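Local coordinates for protein alpha-glucosidase ([Eubacterium] rectale, PDB 6PNR) that acts as a sulfoquinovosidase of glycoside hydrolase family 31, probably hydrolysing the alpha-glycosides of sulfoquinovose that come from sulfolipid, at residues N130-T135 with T185-F190; N100-R105 with L200-V205; G312-G317 with G383-M388. All blocks are in the same frame, centred on the assembly; numbering follows the deposited sequence.

Contact 1 (N130-T135 with T185-F190)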
loop_
_atom_site.group_PDB
_atom_site.type_symbol
_atom_site.label_atom_id
_atom_site.label_comp_id
_atom_site.label_asym_id
_atom_site.label_seq_id
_atom_site.Cartn_x
_atom_site.Cartn_y
_atom_site.Cartn_z
ATOM N N ASN A 130 9.201 -1.730 -10.923
ATOM C CA ASN A 130 10.051 -0.594 -10.601
ATOM C C ASN A 130 10.780 -0.842 -9.285
ATOM O O ASN A 130 10.277 -1.536 -8.387
ATOM C CB ASN A 130 9.254 0.717 -10.530
ATOM C CG ASN A 130 8.236 0.727 -9.409
ATOM O OD1 ASN A 130 7.291 -0.067 -9.398
ATOM N ND2 ASN A 130 8.406 1.651 -8.471
ATOM N N PHE A 131 11.969 -0.256 -9.176
ATOM C CA PHE A 131 12.879 -0.522 -8.060
ATOM C C PHE A 131 13.373 0.803 -7.491
ATOM O O PHE A 131 14.253 1.453 -8.082
ATOM C CB PHE A 131 14.016 -1.420 -8.526
ATOM C CG PHE A 131 13.541 -2.783 -8.962
ATOM C CD1 PHE A 131 13.071 -2.994 -10.252
ATOM C CD2 PHE A 131 13.505 -3.842 -8.062
ATOM C CE1 PHE A 131 12.593 -4.229 -10.632
ATOM C CE2 PHE A 131 13.032 -5.092 -8.452
ATOM C CZ PHE A 131 12.581 -5.283 -9.737
ATOM N N PRO A 132 12.773 1.273 -6.400
ATOM C CA PRO A 132 13.350 2.393 -5.646
ATOM C C PRO A 132 14.753 2.062 -5.163
ATOM O O PRO A 132 15.039 0.935 -4.756
ATOM C CB PRO A 132 12.380 2.557 -4.468
ATOM C CG PRO A 132 11.071 2.093 -5.035
ATOM C CD PRO A 132 11.393 0.970 -5.979
ATOM N N ILE A 133 15.625 3.064 -5.206
ATOM C CA ILE A 133 17.030 2.923 -4.825
ATOM C C ILE A 133 17.215 3.698 -3.524
ATOM O O ILE A 133 17.430 4.916 -3.538
ATOM C CB ILE A 133 17.966 3.444 -5.935
ATOM C CG1 ILE A 133 17.621 2.804 -7.284
ATOM C CG2 ILE A 133 19.462 3.269 -5.546
ATOM C CD1 ILE A 133 17.728 1.286 -7.332
ATOM N N TRP A 134 17.074 3.006 -2.393
ATOM C CA TRP A 134 17.133 3.643 -1.080
ATOM C C TRP A 134 17.530 2.544 -0.106
ATOM O O TRP A 134 16.774 1.582 0.063
ATOM C CB TRP A 134 15.779 4.262 -0.711
ATOM C CG TRP A 134 15.766 5.099 0.545
ATOM C CD1 TRP A 134 15.322 4.720 1.782
ATOM C CD2 TRP A 134 16.202 6.462 0.678
ATOM N NE1 TRP A 134 15.451 5.762 2.674
ATOM C CE2 TRP A 134 15.997 6.839 2.022
ATOM C CE3 TRP A 134 16.762 7.392 -0.206
ATOM C CZ2 TRP A 134 16.324 8.111 2.499
ATOM C CZ3 TRP A 134 17.078 8.660 0.270
ATOM C CH2 TRP A 134 16.859 9.007 1.604
ATOM N N THR A 135 18.715 2.651 0.487
ATOM C CA THR A 135 19.147 1.604 1.408
ATOM C C THR A 135 18.305 1.666 2.680
ATOM O O THR A 135 17.973 2.745 3.177
ATOM C CB THR A 135 20.649 1.720 1.716
ATOM O OG1 THR A 135 21.042 0.672 2.615
ATOM C CG2 THR A 135 21.021 3.079 2.315
ATOM N N THR A 185 23.934 9.544 -5.622
ATOM C CA THR A 185 23.460 8.808 -4.457
ATOM C C THR A 185 22.129 9.347 -3.961
ATOM O O THR A 185 21.718 9.023 -2.840
ATOM C CB THR A 185 24.498 8.804 -3.327
ATOM O OG1 THR A 185 24.623 10.120 -2.780
ATOM C CG2 THR A 185 25.863 8.319 -3.844
ATOM N N ALA A 186 21.438 10.143 -4.778
ATOM C CA ALA A 186 20.098 10.572 -4.422
ATOM C C ALA A 186 19.149 9.379 -4.436
ATOM O O ALA A 186 19.466 8.312 -4.963
ATOM C CB ALA A 186 19.601 11.648 -5.392
ATOM N N TYR A 187 17.978 9.563 -3.825
ATOM C CA TYR A 187 16.877 8.644 -4.076
ATOM C C TYR A 187 16.682 8.509 -5.576
ATOM O O TYR A 187 16.729 9.497 -6.310
ATOM C CB TYR A 187 15.582 9.152 -3.425
ATOM C CG TYR A 187 14.380 8.243 -3.617
ATOM C CD1 TYR A 187 13.626 8.281 -4.788
ATOM C CD2 TYR A 187 14.003 7.341 -2.623
ATOM C CE1 TYR A 187 12.514 7.441 -4.962
ATOM C CE2 TYR A 187 12.894 6.512 -2.781
ATOM C CZ TYR A 187 12.156 6.569 -3.949
ATOM O OH TYR A 187 11.066 5.739 -4.115
ATOM N N ALA A 188 16.475 7.280 -6.034
ATOM C CA ALA A 188 16.127 7.036 -7.423
ATOM C C ALA A 188 15.039 5.977 -7.481
ATOM O O ALA A 188 14.741 5.306 -6.490
ATOM C CB ALA A 188 17.345 6.607 -8.255
ATOM N N ASP A 189 14.438 5.837 -8.662
ATOM C CA ASP A 189 13.432 4.803 -8.900
ATOM C C ASP A 189 13.568 4.368 -10.354
ATOM O O ASP A 189 13.211 5.125 -11.261
ATOM C CB ASP A 189 12.023 5.322 -8.595
ATOM C CG ASP A 189 10.951 4.227 -8.655
ATOM O OD1 ASP A 189 11.228 3.116 -9.149
ATOM O OD2 ASP A 189 9.815 4.479 -8.187
ATOM N N PHE A 190 14.081 3.153 -10.569
ATOM C CA PHE A 190 14.327 2.626 -11.911
ATOM C C PHE A 190 13.094 1.840 -12.344
ATOM O O PHE A 190 12.785 0.789 -11.773
ATOM C CB PHE A 190 15.581 1.744 -11.943
ATOM C CG PHE A 190 16.884 2.516 -11.946
ATOM C CD1 PHE A 190 16.955 3.799 -11.416
ATOM C CD2 PHE A 190 18.029 1.965 -12.508
ATOM C CE1 PHE A 190 18.143 4.505 -11.422
ATOM C CE2 PHE A 190 19.225 2.665 -12.521
ATOM C CZ PHE A 190 19.283 3.938 -11.988
#

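Contact 2 (N100-R105 with L200-V205)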
loop_
_atom_site.group_PDB
_atom_site.type_symbol
_atom_site.label_atom_id
_atom_site.label_comp_id
_atom_site.label_asym_id
_atom_site.label_seq_id
_atom_site.Cartn_x
_atom_site.Cartn_y
_atom_site.Cartn_z
ATOM N N ASN A 100 14.228 19.579 -9.071
ATOM C CA ASN A 100 14.742 18.547 -8.178
ATOM C C ASN A 100 14.241 17.153 -8.549
ATOM O O ASN A 100 14.401 16.222 -7.755
ATOM C CB ASN A 100 14.420 18.864 -6.710
ATOM C CG ASN A 100 12.924 18.876 -6.402
ATOM O OD1 ASN A 100 12.085 18.585 -7.246
ATOM N ND2 ASN A 100 12.596 19.212 -5.168
ATOM N N ARG A 101 13.667 16.983 -9.742
ATOM C CA ARG A 101 13.239 15.680 -10.235
ATOM C C ARG A 101 13.687 15.542 -11.677
ATOM O O ARG A 101 13.476 16.452 -12.490
ATOM C CB ARG A 101 11.718 15.492 -10.138
ATOM C CG ARG A 101 11.137 15.543 -8.710
ATOM C CD ARG A 101 11.596 14.382 -7.835
ATOM N NE ARG A 101 11.002 14.414 -6.487
ATOM C CZ ARG A 101 11.627 14.872 -5.405
ATOM N NH1 ARG A 101 12.872 15.334 -5.501
ATOM N NH2 ARG A 101 11.021 14.860 -4.225
ATOM N N PHE A 102 14.270 14.389 -11.993
ATOM C CA PHE A 102 14.928 14.141 -13.268
ATOM C C PHE A 102 14.531 12.746 -13.733
ATOM O O PHE A 102 14.787 11.762 -13.034
ATOM C CB PHE A 102 16.452 14.269 -13.088
ATOM C CG PHE A 102 17.257 14.132 -14.347
ATOM C CD1 PHE A 102 17.557 15.244 -15.112
ATOM C CD2 PHE A 102 17.755 12.897 -14.739
ATOM C CE1 PHE A 102 18.318 15.121 -16.261
ATOM C CE2 PHE A 102 18.524 12.762 -15.884
ATOM C CZ PHE A 102 18.810 13.879 -16.648
ATOM N N TRP A 103 13.881 12.655 -14.887
ATOM C CA TRP A 103 13.495 11.376 -15.467
ATOM C C TRP A 103 14.246 11.182 -16.779
ATOM O O TRP A 103 14.099 11.984 -17.709
ATOM C CB TRP A 103 11.987 11.301 -15.711
ATOM C CG TRP A 103 11.098 11.257 -14.492
ATOM C CD1 TRP A 103 10.611 10.137 -13.867
ATOM C CD2 TRP A 103 10.538 12.375 -13.801
ATOM N NE1 TRP A 103 9.801 10.496 -12.822
ATOM C CE2 TRP A 103 9.731 11.864 -12.765
ATOM C CE3 TRP A 103 10.633 13.762 -13.961
ATOM C CZ2 TRP A 103 9.034 12.691 -11.886
ATOM C CZ3 TRP A 103 9.938 14.578 -13.099
ATOM C CH2 TRP A 103 9.146 14.038 -12.067
ATOM N N PHE A 104 15.041 10.119 -16.852
ATOM C CA PHE A 104 15.852 9.802 -18.020
ATOM C C PHE A 104 15.305 8.533 -18.652
ATOM O O PHE A 104 15.146 7.512 -17.967
ATOM C CB PHE A 104 17.326 9.617 -17.627
ATOM C CG PHE A 104 18.250 9.407 -18.800
ATOM C CD1 PHE A 104 18.776 10.486 -19.483
ATOM C CD2 PHE A 104 18.583 8.128 -19.217
ATOM C CE1 PHE A 104 19.620 10.301 -20.570
ATOM C CE2 PHE A 104 19.429 7.930 -20.301
ATOM C CZ PHE A 104 19.951 9.020 -20.975
ATOM N N ARG A 105 15.016 8.586 -19.949
ATOM C CA ARG A 105 14.462 7.432 -20.638
ATOM C C ARG A 105 15.502 6.715 -21.482
ATOM O O ARG A 105 16.345 7.340 -22.130
ATOM C CB ARG A 105 13.278 7.842 -21.501
ATOM C CG ARG A 105 12.075 8.190 -20.648
ATOM C CD ARG A 105 10.835 8.115 -21.464
ATOM N NE ARG A 105 9.640 8.270 -20.656
ATOM C CZ ARG A 105 8.430 8.332 -21.182
ATOM N NH1 ARG A 105 8.291 8.253 -22.498
ATOM N NH2 ARG A 105 7.370 8.466 -20.409
ATOM N N LEU A 200 14.398 6.170 -15.693
ATOM C CA LEU A 200 15.214 6.274 -14.492
ATOM C C LEU A 200 14.890 7.602 -13.822
ATOM O O LEU A 200 15.288 8.665 -14.314
ATOM C CB LEU A 200 16.695 6.169 -14.841
ATOM C CG LEU A 200 17.068 5.106 -15.879
ATOM C CD1 LEU A 200 18.574 5.143 -16.152
ATOM C CD2 LEU A 200 16.623 3.691 -15.473
ATOM N N GLN A 201 14.136 7.545 -12.725
ATOM C CA GLN A 201 13.780 8.736 -11.958
ATOM C C GLN A 201 14.852 9.006 -10.903
ATOM O O GLN A 201 15.211 8.108 -10.139
ATOM C CB GLN A 201 12.416 8.567 -11.286
ATOM C CG GLN A 201 12.027 9.762 -10.421
ATOM C CD GLN A 201 10.724 9.565 -9.641
ATOM O OE1 GLN A 201 10.353 10.401 -8.813
ATOM N NE2 GLN A 201 10.026 8.473 -9.910
ATOM N N ILE A 202 15.351 10.244 -10.859
ATOM C CA ILE A 202 16.398 10.659 -9.927
ATOM C C ILE A 202 15.921 11.900 -9.187
ATOM O O ILE A 202 15.356 12.811 -9.801
ATOM C CB ILE A 202 17.734 10.958 -10.649
ATOM C CG1 ILE A 202 18.007 9.963 -11.779
ATOM C CG2 ILE A 202 18.881 10.946 -9.652
ATOM C CD1 ILE A 202 18.293 8.543 -11.329
ATOM N N TRP A 203 16.153 11.954 -7.871
ATOM C CA TRP A 203 15.686 13.116 -7.097
ATOM C C TRP A 203 16.747 14.210 -7.000
ATOM O O TRP A 203 16.904 14.877 -5.966
ATOM C CB TRP A 203 15.203 12.686 -5.713
ATOM C CG TRP A 203 13.869 11.993 -5.771
ATOM C CD1 TRP A 203 13.200 11.596 -6.898
ATOM C CD2 TRP A 203 13.031 11.637 -4.663
ATOM N NE1 TRP A 203 12.005 10.996 -6.552
ATOM C CE2 TRP A 203 11.879 11.015 -5.188
ATOM C CE3 TRP A 203 13.151 11.770 -3.275
ATOM C CZ2 TRP A 203 10.855 10.519 -4.376
ATOM C CZ3 TRP A 203 12.132 11.267 -2.468
ATOM C CH2 TRP A 203 11.000 10.658 -3.024
ATOM N N GLU A 204 17.478 14.386 -8.097
ATOM C CA GLU A 204 18.389 15.494 -8.360
ATOM C C GLU A 204 18.734 15.416 -9.838
ATOM O O GLU A 204 18.485 14.401 -10.493
ATOM C CB GLU A 204 19.658 15.418 -7.510
ATOM C CG GLU A 204 20.689 14.431 -8.059
ATOM C CD GLU A 204 21.988 14.461 -7.283
ATOM O OE1 GLU A 204 22.184 15.407 -6.485
ATOM O OE2 GLU A 204 22.807 13.531 -7.456
ATOM N N VAL A 205 19.313 16.489 -10.363
ATOM C CA VAL A 205 19.938 16.387 -11.678
ATOM C C VAL A 205 21.252 15.640 -11.491
ATOM O O VAL A 205 22.158 16.152 -10.820
ATOM C CB VAL A 205 20.158 17.767 -12.315
ATOM C CG1 VAL A 205 20.879 17.622 -13.641
ATOM C CG2 VAL A 205 18.816 18.504 -12.484
#

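Contact 3 (G312-G317 with G383-M388)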
loop_
_atom_site.group_PDB
_atom_site.type_symbol
_atom_site.label_atom_id
_atom_site.label_comp_id
_atom_site.label_asym_id
_atom_site.label_seq_id
_atom_site.Cartn_x
_atom_site.Cartn_y
_atom_site.Cartn_z
ATOM N N GLY A 312 45.191 -23.282 14.952
ATOM C CA GLY A 312 44.714 -23.125 13.591
ATOM C C GLY A 312 43.344 -22.496 13.448
ATOM O O GLY A 312 42.694 -22.685 12.413
ATOM N N ILE A 313 42.870 -21.753 14.448
ATOM C CA ILE A 313 41.500 -21.244 14.444
ATOM C C ILE A 313 41.536 -19.735 14.625
ATOM O O ILE A 313 42.191 -19.232 15.546
ATOM C CB ILE A 313 40.646 -21.917 15.536
ATOM C CG1 ILE A 313 40.537 -23.409 15.235
ATOM C CG2 ILE A 313 39.242 -21.288 15.617
ATOM C CD1 ILE A 313 40.052 -24.217 16.382
ATOM N N LYS A 314 40.818 -19.015 13.762
ATOM C CA LYS A 314 40.787 -17.560 13.871
ATOM C C LYS A 314 39.619 -17.103 14.750
ATOM O O LYS A 314 38.678 -17.858 15.017
ATOM C CB LYS A 314 40.694 -16.925 12.480
ATOM C CG LYS A 314 41.844 -17.332 11.492
ATOM C CD LYS A 314 43.230 -17.125 12.100
ATOM C CE LYS A 314 44.344 -17.410 11.069
ATOM N NZ LYS A 314 45.703 -17.288 11.687
ATOM N N PHE A 315 39.690 -15.848 15.209
ATOM C CA PHE A 315 38.614 -15.239 15.985
ATOM C C PHE A 315 38.045 -14.077 15.184
ATOM O O PHE A 315 38.805 -13.257 14.658
ATOM C CB PHE A 315 39.102 -14.759 17.355
ATOM C CG PHE A 315 37.990 -14.300 18.277
ATOM C CD1 PHE A 315 37.446 -13.021 18.158
ATOM C CD2 PHE A 315 37.490 -15.144 19.260
ATOM C CE1 PHE A 315 36.417 -12.593 18.999
ATOM C CE2 PHE A 315 36.466 -14.719 20.107
ATOM C CZ PHE A 315 35.934 -13.444 19.973
ATOM N N LEU A 316 36.716 -14.015 15.078
ATOM C CA LEU A 316 36.029 -12.964 14.334
ATOM C C LEU A 316 35.037 -12.232 15.229
ATOM O O LEU A 316 34.417 -12.825 16.116
ATOM C CB LEU A 316 35.294 -13.516 13.093
ATOM C CG LEU A 316 36.179 -14.165 12.010
ATOM C CD1 LEU A 316 36.516 -15.633 12.329
ATOM C CD2 LEU A 316 35.545 -14.033 10.635
ATOM N N GLY A 317 34.883 -10.935 14.975
ATOM C CA GLY A 317 34.076 -10.070 15.820
ATOM C C GLY A 317 32.972 -9.340 15.073
ATOM O O GLY A 317 32.414 -9.861 14.098
ATOM N N GLY A 383 44.096 -8.906 17.820
ATOM C CA GLY A 383 44.287 -10.134 17.073
ATOM C C GLY A 383 43.043 -10.722 16.445
ATOM O O GLY A 383 43.050 -11.904 16.079
ATOM N N ILE A 384 41.979 -9.944 16.310
ATOM C CA ILE A 384 40.793 -10.392 15.589
ATOM C C ILE A 384 41.085 -10.313 14.096
ATOM O O ILE A 384 41.570 -9.288 13.601
ATOM C CB ILE A 384 39.571 -9.545 15.985
ATOM C CG1 ILE A 384 39.185 -9.817 17.462
ATOM C CG2 ILE A 384 38.415 -9.825 15.059
ATOM C CD1 ILE A 384 38.027 -8.943 17.995
ATOM N N ASP A 385 40.823 -11.408 13.383
ATOM C CA ASP A 385 41.182 -11.560 11.977
ATOM C C ASP A 385 40.002 -11.408 11.021
ATOM O O ASP A 385 40.166 -11.580 9.811
ATOM C CB ASP A 385 41.855 -12.910 11.771
ATOM C CG ASP A 385 43.282 -12.917 12.294
ATOM O OD1 ASP A 385 44.013 -11.945 11.999
ATOM O OD2 ASP A 385 43.659 -13.867 13.017
ATOM N N GLY A 386 38.829 -11.071 11.520
ATOM C CA GLY A 386 37.707 -10.819 10.635
ATOM C C GLY A 386 36.546 -10.357 11.474
ATOM O O GLY A 386 36.563 -10.472 12.700
ATOM N N TRP A 387 35.538 -9.805 10.800
ATOM C CA TRP A 387 34.397 -9.324 11.562
ATOM C C TRP A 387 33.215 -9.037 10.647
ATOM O O TRP A 387 33.367 -8.772 9.450
ATOM C CB TRP A 387 34.739 -8.064 12.372
ATOM C CG TRP A 387 35.242 -6.877 11.570
ATOM C CD1 TRP A 387 34.505 -5.856 11.061
ATOM C CD2 TRP A 387 36.607 -6.574 11.263
ATOM N NE1 TRP A 387 35.326 -4.938 10.438
ATOM C CE2 TRP A 387 36.621 -5.355 10.556
ATOM C CE3 TRP A 387 37.817 -7.206 11.532
ATOM C CZ2 TRP A 387 37.797 -4.777 10.086
ATOM C CZ3 TRP A 387 38.987 -6.629 11.059
ATOM C CH2 TRP A 387 38.964 -5.423 10.351
ATOM N N MET A 388 32.031 -9.096 11.240
ATOM C CA MET A 388 30.844 -8.537 10.610
ATOM C C MET A 388 30.917 -7.020 10.699
ATOM O O MET A 388 31.092 -6.470 11.792
ATOM C CB MET A 388 29.586 -9.058 11.299
ATOM C CG MET A 388 28.287 -8.514 10.697
ATOM S SD MET A 388 26.791 -9.235 11.436
ATOM C CE MET A 388 26.734 -10.827 10.628
HETATM O O HOH W 1 46.188 -14.933 13.040
HETATM O O HOH W 2 42.243 -14.454 15.110
#

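Contact 1 (N130-T135 with T185-F190)
Asn-130 holds CG between its backbone N and carbonyl carbon (chi1 64°), while Asp-189 holds CG opposite its own N (chi1 -173°). These turns bring amide and carboxylate together on the side of the sheet that carries Pro-132. ND2 of Asn-130 lies 3.2 Å from OD2 and 3.3 Å from OD1 of Asp-189. It meets the syn lone pair of each oxygen. The OD1 bond is the straighter one and lies in the amide plane; OD2 is tilted out of it. Two longish bonds thus hold the carboxylate against strand 130-133. The ring of Pro-132 lies alongside Asp-189 and points the same way. Its CB is 3.5 Å from OH of Tyr-187. Farther along, CE3 of Trp-134 meets the Tyr-187 ring at its edge, 3.7 Å from CD2. The two ring planes are 48° apart, an oblique aromatic pair.

On the opposite face Ile-133 CG1 packs on Ala-188 CB at 3.9 Å and reaches toward Phe-190. The backbones run antiparallel. Phe-131 and Phe-190 form a hydrogen-bonded pair: N of Phe-131 is 2.9 Å from O of Phe-190, and the return bond, Phe-190 N to Phe-131 O, is 3.0 Å. Ile-133 N adds a bond of 2.7 Å to Ala-188 O. Pro-132 takes the non-hydrogen-bonded place beside Asp-189, where its missing N-H costs the pairing nothing.

Strand 130-133 forms one margin of a six-stranded antiparallel sheet within the chain. Strand 188-194 pairs with strand 197-202 on its other side. Pro-168 and Pro-170 of strand 168-174 pack against Ile-133. Past the strand, Trp-134 stacks on His-412 and touches Met-409, so the contact borders helix 408-429.

Contact 2 (N100-R105 with L200-V205)
The guanidinium of Arg-101 lies flat over the indole of Trp-203, with CZ 3.6 Å from the centroid of the five-membered ring and 13° off its normal. This cation-pi stack is tight. The arginine chain bends at chi2 (-66°), which folds it back over the ring and sets CD 3.3 Å from CD1 of Trp-203. NH1 of Arg-101 bonds O of Asn-100 at 2.9 Å. NH2 makes salt bridges to Asp-49 and Glu-36. NE1 of Trp-203 bonds OE1 of Gln-201 at 2.9 Å, in the ring plane, which fixes the turn of the indole. With an alanine in place of Trp-203, the Arg-101 guanidinium is likely to lose the face it lies on, and Gln-201 OE1 this donor.

Strands 101-107 and 197-202 are antiparallel neighbours inside a six-stranded sheet. Their backbones pair closely: Ile-202 N to Phe-102 O and Leu-200 N to Phe-104 O are both 2.7 Å. Toward strand 29-41, on the other side, Asn-100 and Arg-101 both face Gly-32, a classic beta bulge. The face with Phe-102 and Leu-200 is buried but touches more lightly: Phe-102 CD2 is 4.2 Å from Ile-202 CG1. The solvent side holds the partly exposed Asn-100, Glu-204 and Gln-201, which lies along Trp-103. Arg-105 bonds Tyr-50 of the second subunit.

Buried Arg-101 is thus matched by an aromatic face and two acids, which probably stabilise its charge.

Contact 3 (G312-G317 with G383-M388)
Phe-315 overlaps Ile-384, its ring atom CD1 lying 3.7 Å from CG1 of the isoleucine. The two side chains cross at a slant, and Ile-305 of helix 301-310 packs on both. The contact joins neighbouring parallel strands of the TIM barrel, the catalytic fold of family GH31. CG2 of Ile-384 also leans on O of Phe-315.

That carbonyl oxygen accepts a bond of 3.0 Å from N of Asp-385, almost in line with the C=O. Gly-317 N then bonds Gly-386 O at 2.9 Å. Two glycines let the strands come close. A CB on Gly-386 would probably clash with CD2 of Leu-316, and one on Gly-317 would probably be tight against CD1 of Ile-384. N of Gly-386 is buried here without a partner in the model.

At the start of strand 314-319, away from the pocket, a water joins two charges. NZ of Lys-314 stands 4.2 Å from OD2 of Asp-385, too far for a salt bridge. The water accepts from NZ and donates to OD2. The bend of Lys-314 at chi2 (-52°) carries CD past that same OD2, at 3.4 Å. Lys-314 also makes a cation-pi contact with Trp-237.

Strand 386-389 leads into the inhibitor pocket, where the Met-388 side chain is about 3 Å from the bound aza-sugar at the nearest atoms. Gly-317 O is gripped twice, by NE1 of Trp-271 and by N of Met-388 at 3.0 Å.

How the contacts relate
Contacts 1 and 2 belong to the same antiparallel sheet. Strands 188-194 and 197-202 follow each other in the chain and pair side by side, with Asp-189 N 2.8 Å from Gln-201 O. Tyr-187, which meets Trp-134 in contact 1, also stacks on Trp-203 of contact 2. Contact 3 lies on the other side of the chain's centre, its centre about 35 Å from that of contact 1, and belongs to the parallel barrel. All three are mainly buried, each with partly exposed polar residues. Contact 1 joins acid to amide, contact 2 sets a cation on an aromatic face, and contact 3 bridges its charges by water. Contact 3 alone reaches the inhibitor; contact 2 alone borders the second subunit.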